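Local coordinates for Cbm77-rfpl (Ruminococcus flavefaciens, PDB 5FU5), which probably binds plant cell-wall polysaccharide as a non-catalytic carbohydrate-binding module of a cellulosomal enzyme, at residues 10-15 and 109-114. Sequence-based numbering, arbitrary orientation. Where two conformers were deposited one is given.
Sequences HDFTAN and FYMEYA
In one of its two modelled conformers Met111 sets CG between its backbone N and carbonyl carbon (chi1 65°) and then runs extended, which carries its methyl to His10 and Phe12; for His10, a chi1 of -172° turns the imidazole against a face of the Phe12 ring. In that conformer Met111 CE lies 3.7 Å from both His10 CB and Phe12 CZ. The imidazole meets the Phe12 face edge-on, His10 CD2 3.4 Å above the ring plane over its centre, the rings nearly perpendicular, while His10 NE2 is hydrogen-bonded to Gly16 O just beyond the short helix. One edge of the Phe12 ring meets backbone: Phe12 CD2 is 3.6 Å from Phe109 O, which lies near the ring plane. Ile24 adds to this buried apolar cluster by touching His10, Phe12 and Met111. The backbones form the end of an antiparallel strand pair in this all-beta module: His10 and Met111 are the hydrogen-bonded pair, with His10 N to Met111 O 2.8 Å and Met111 N to His10 O 3.0 Å, and Asp11 and Tyr110 are the next, non-hydrogen-bonded pair. On the face carrying Asp11 and Tyr110, the Tyr110 ring lies beside Asp11, CD1 to Asp11 CB 4.1 Å, and meets the Tyr37 ring. Phe109 and Tyr110 form a classic beta bulge opposite Val67. Where strand 4-11 ends, Asp11 N-caps the helical turn, its OD1 taking Ala14 N at 3.1 Å from above the carboxylate plane. Phe109 O receives a weak bond from Phe12 N and one from a water that also accepts from Thr13 OG1, tying the turn to strand 107-116.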
loop_
_atom_site.group_PDB
_atom_site.type_symbol
_atom_site.label_atom_id
_atom_site.label_comp_id
_atom_site.label_asym_id
_atom_site.label_seq_id
_atom_site.Cartn_x
_atom_site.Cartn_y
_atom_site.Cartn_z
ATOM N N HIS A 10 -4.933 4.970 2.975
ATOM C CA HIS A 10 -5.608 5.067 1.701
ATOM C C HIS A 10 -6.401 3.815 1.430
ATOM O O HIS A 10 -5.831 2.721 1.331
ATOM C CB HIS A 10 -4.662 5.319 0.543
ATOM C CG HIS A 10 -5.394 5.611 -0.722
ATOM N ND1 HIS A 10 -6.077 6.799 -0.921
ATOM C CD2 HIS A 10 -5.666 4.835 -1.788
ATOM C CE1 HIS A 10 -6.716 6.732 -2.072
ATOM N NE2 HIS A 10 -6.494 5.557 -2.616
ATOM N N ASP A 11 -7.728 4.002 1.257
ATOM C CA ASP A 11 -8.664 2.952 0.967
ATOM C C ASP A 11 -9.030 3.108 -0.505
ATOM O O ASP A 11 -9.644 4.148 -0.923
ATOM C CB ASP A 11 -9.877 3.127 1.909
ATOM C CG ASP A 11 -11.013 2.202 1.649
ATOM O OD1 ASP A 11 -11.134 1.622 0.568
ATOM O OD2 ASP A 11 -11.892 2.103 2.576
ATOM N N PHE A 12 -8.604 2.150 -1.344
ATOM C CA PHE A 12 -8.869 2.242 -2.766
ATOM C C PHE A 12 -10.326 2.099 -3.194
ATOM O O PHE A 12 -10.679 2.523 -4.288
ATOM C CB PHE A 12 -7.980 1.231 -3.556
ATOM C CG PHE A 12 -6.530 1.628 -3.605
ATOM C CD1 PHE A 12 -6.026 2.513 -4.562
ATOM C CD2 PHE A 12 -5.657 1.122 -2.654
ATOM C CE1 PHE A 12 -4.673 2.852 -4.547
ATOM C CE2 PHE A 12 -4.339 1.471 -2.663
ATOM C CZ PHE A 12 -3.844 2.340 -3.598
ATOM N N THR A 13 -11.140 1.472 -2.353
ATOM C CA THR A 13 -12.587 1.396 -2.602
ATOM C C THR A 13 -13.262 2.742 -2.344
ATOM O O THR A 13 -13.973 3.225 -3.191
ATOM C CB THR A 13 -13.242 0.265 -1.776
ATOM O OG1 THR A 13 -12.615 -1.007 -2.075
ATOM C CG2 THR A 13 -14.695 0.166 -2.108
ATOM N N ALA A 14 -12.984 3.357 -1.200
ATOM C CA ALA A 14 -13.636 4.621 -0.852
ATOM C C ALA A 14 -13.150 5.791 -1.684
ATOM O O ALA A 14 -13.940 6.671 -2.004
ATOM C CB ALA A 14 -13.441 4.934 0.608
ATOM N N ASN A 15 -11.850 5.786 -2.032
ATOM C CA ASN A 15 -11.200 6.982 -2.547
ATOM C C ASN A 15 -10.433 6.789 -3.847
ATOM O O ASN A 15 -9.774 7.708 -4.323
ATOM C CB ASN A 15 -10.305 7.636 -1.491
ATOM C CG ASN A 15 -11.097 8.171 -0.294
ATOM O OD1 ASN A 15 -10.960 7.696 0.829
ATOM N ND2 ASN A 15 -11.959 9.128 -0.557
ATOM N N PHE A 109 -5.393 -3.312 -2.225
ATOM C CA PHE A 109 -6.701 -2.800 -1.733
ATOM C C PHE A 109 -6.655 -1.729 -0.653
ATOM O O PHE A 109 -7.607 -0.941 -0.493
ATOM C CB PHE A 109 -7.568 -3.970 -1.268
ATOM C CG PHE A 109 -8.054 -4.863 -2.380
ATOM C CD1 PHE A 109 -7.217 -5.793 -2.988
ATOM C CD2 PHE A 109 -9.365 -4.839 -2.813
ATOM C CE1 PHE A 109 -7.656 -6.588 -4.013
ATOM C CE2 PHE A 109 -9.810 -5.672 -3.805
ATOM C CZ PHE A 109 -8.973 -6.559 -4.417
ATOM N N TYR A 110 -5.582 -1.668 0.111
ATOM C CA TYR A 110 -5.490 -0.769 1.267
ATOM C C TYR A 110 -4.036 -0.512 1.574
ATOM O O TYR A 110 -3.204 -1.419 1.423
ATOM C CB TYR A 110 -6.198 -1.411 2.478
ATOM C CG TYR A 110 -6.395 -0.479 3.693
ATOM C CD1 TYR A 110 -7.407 0.465 3.729
ATOM C CD2 TYR A 110 -5.548 -0.589 4.798
ATOM C CE1 TYR A 110 -7.550 1.272 4.840
ATOM C CE2 TYR A 110 -5.662 0.217 5.896
ATOM C CZ TYR A 110 -6.662 1.124 5.935
ATOM O OH TYR A 110 -6.724 1.901 7.081
ATOM N N MET A 111 -3.741 0.684 2.038
ATOM C CA MET A 111 -2.417 0.938 2.546
ATOM C C MET A 111 -2.407 1.946 3.663
ATOM O O MET A 111 -3.318 2.784 3.792
ATOM C CB MET A 111 -1.458 1.301 1.420
ATOM C CG MET A 111 -1.740 2.570 0.687
ATOM S SD MET A 111 -0.587 2.898 -0.674
ATOM C CE MET A 111 -1.604 4.221 -1.284
ATOM N N GLU A 112 -1.418 1.779 4.549
ATOM C CA GLU A 112 -1.235 2.635 5.699
ATOM C C GLU A 112 0.235 2.879 5.940
ATOM O O GLU A 112 1.031 1.974 5.780
ATOM C CB GLU A 112 -1.846 2.012 6.963
ATOM C CG GLU A 112 -1.226 2.594 8.210
ATOM C CD GLU A 112 -1.965 2.320 9.469
ATOM O OE1 GLU A 112 -2.755 1.343 9.527
ATOM O OE2 GLU A 112 -1.730 3.122 10.387
ATOM N N TYR A 113 0.572 4.102 6.327
ATOM C CA TYR A 113 1.906 4.427 6.791
ATOM C C TYR A 113 1.753 4.953 8.204
ATOM O O TYR A 113 1.100 5.976 8.409
ATOM C CB TYR A 113 2.641 5.453 5.896
ATOM C CG TYR A 113 4.042 5.637 6.373
ATOM C CD1 TYR A 113 4.962 4.585 6.241
ATOM C CD2 TYR A 113 4.442 6.761 7.080
ATOM C CE1 TYR A 113 6.243 4.692 6.745
ATOM C CE2 TYR A 113 5.736 6.865 7.611
ATOM C CZ TYR A 113 6.643 5.806 7.388
ATOM O OH TYR A 113 7.916 5.874 7.896
ATOM N N ALA A 114 2.354 4.249 9.164
ATOM C CA ALA A 114 2.338 4.610 10.597
ATOM C C ALA A 114 3.657 5.258 10.913
ATOM O O ALA A 114 4.666 4.572 10.975
ATOM C CB ALA A 114 2.112 3.387 11.453
HETATM O O HOH W 1 -10.002 -1.459 -1.717
#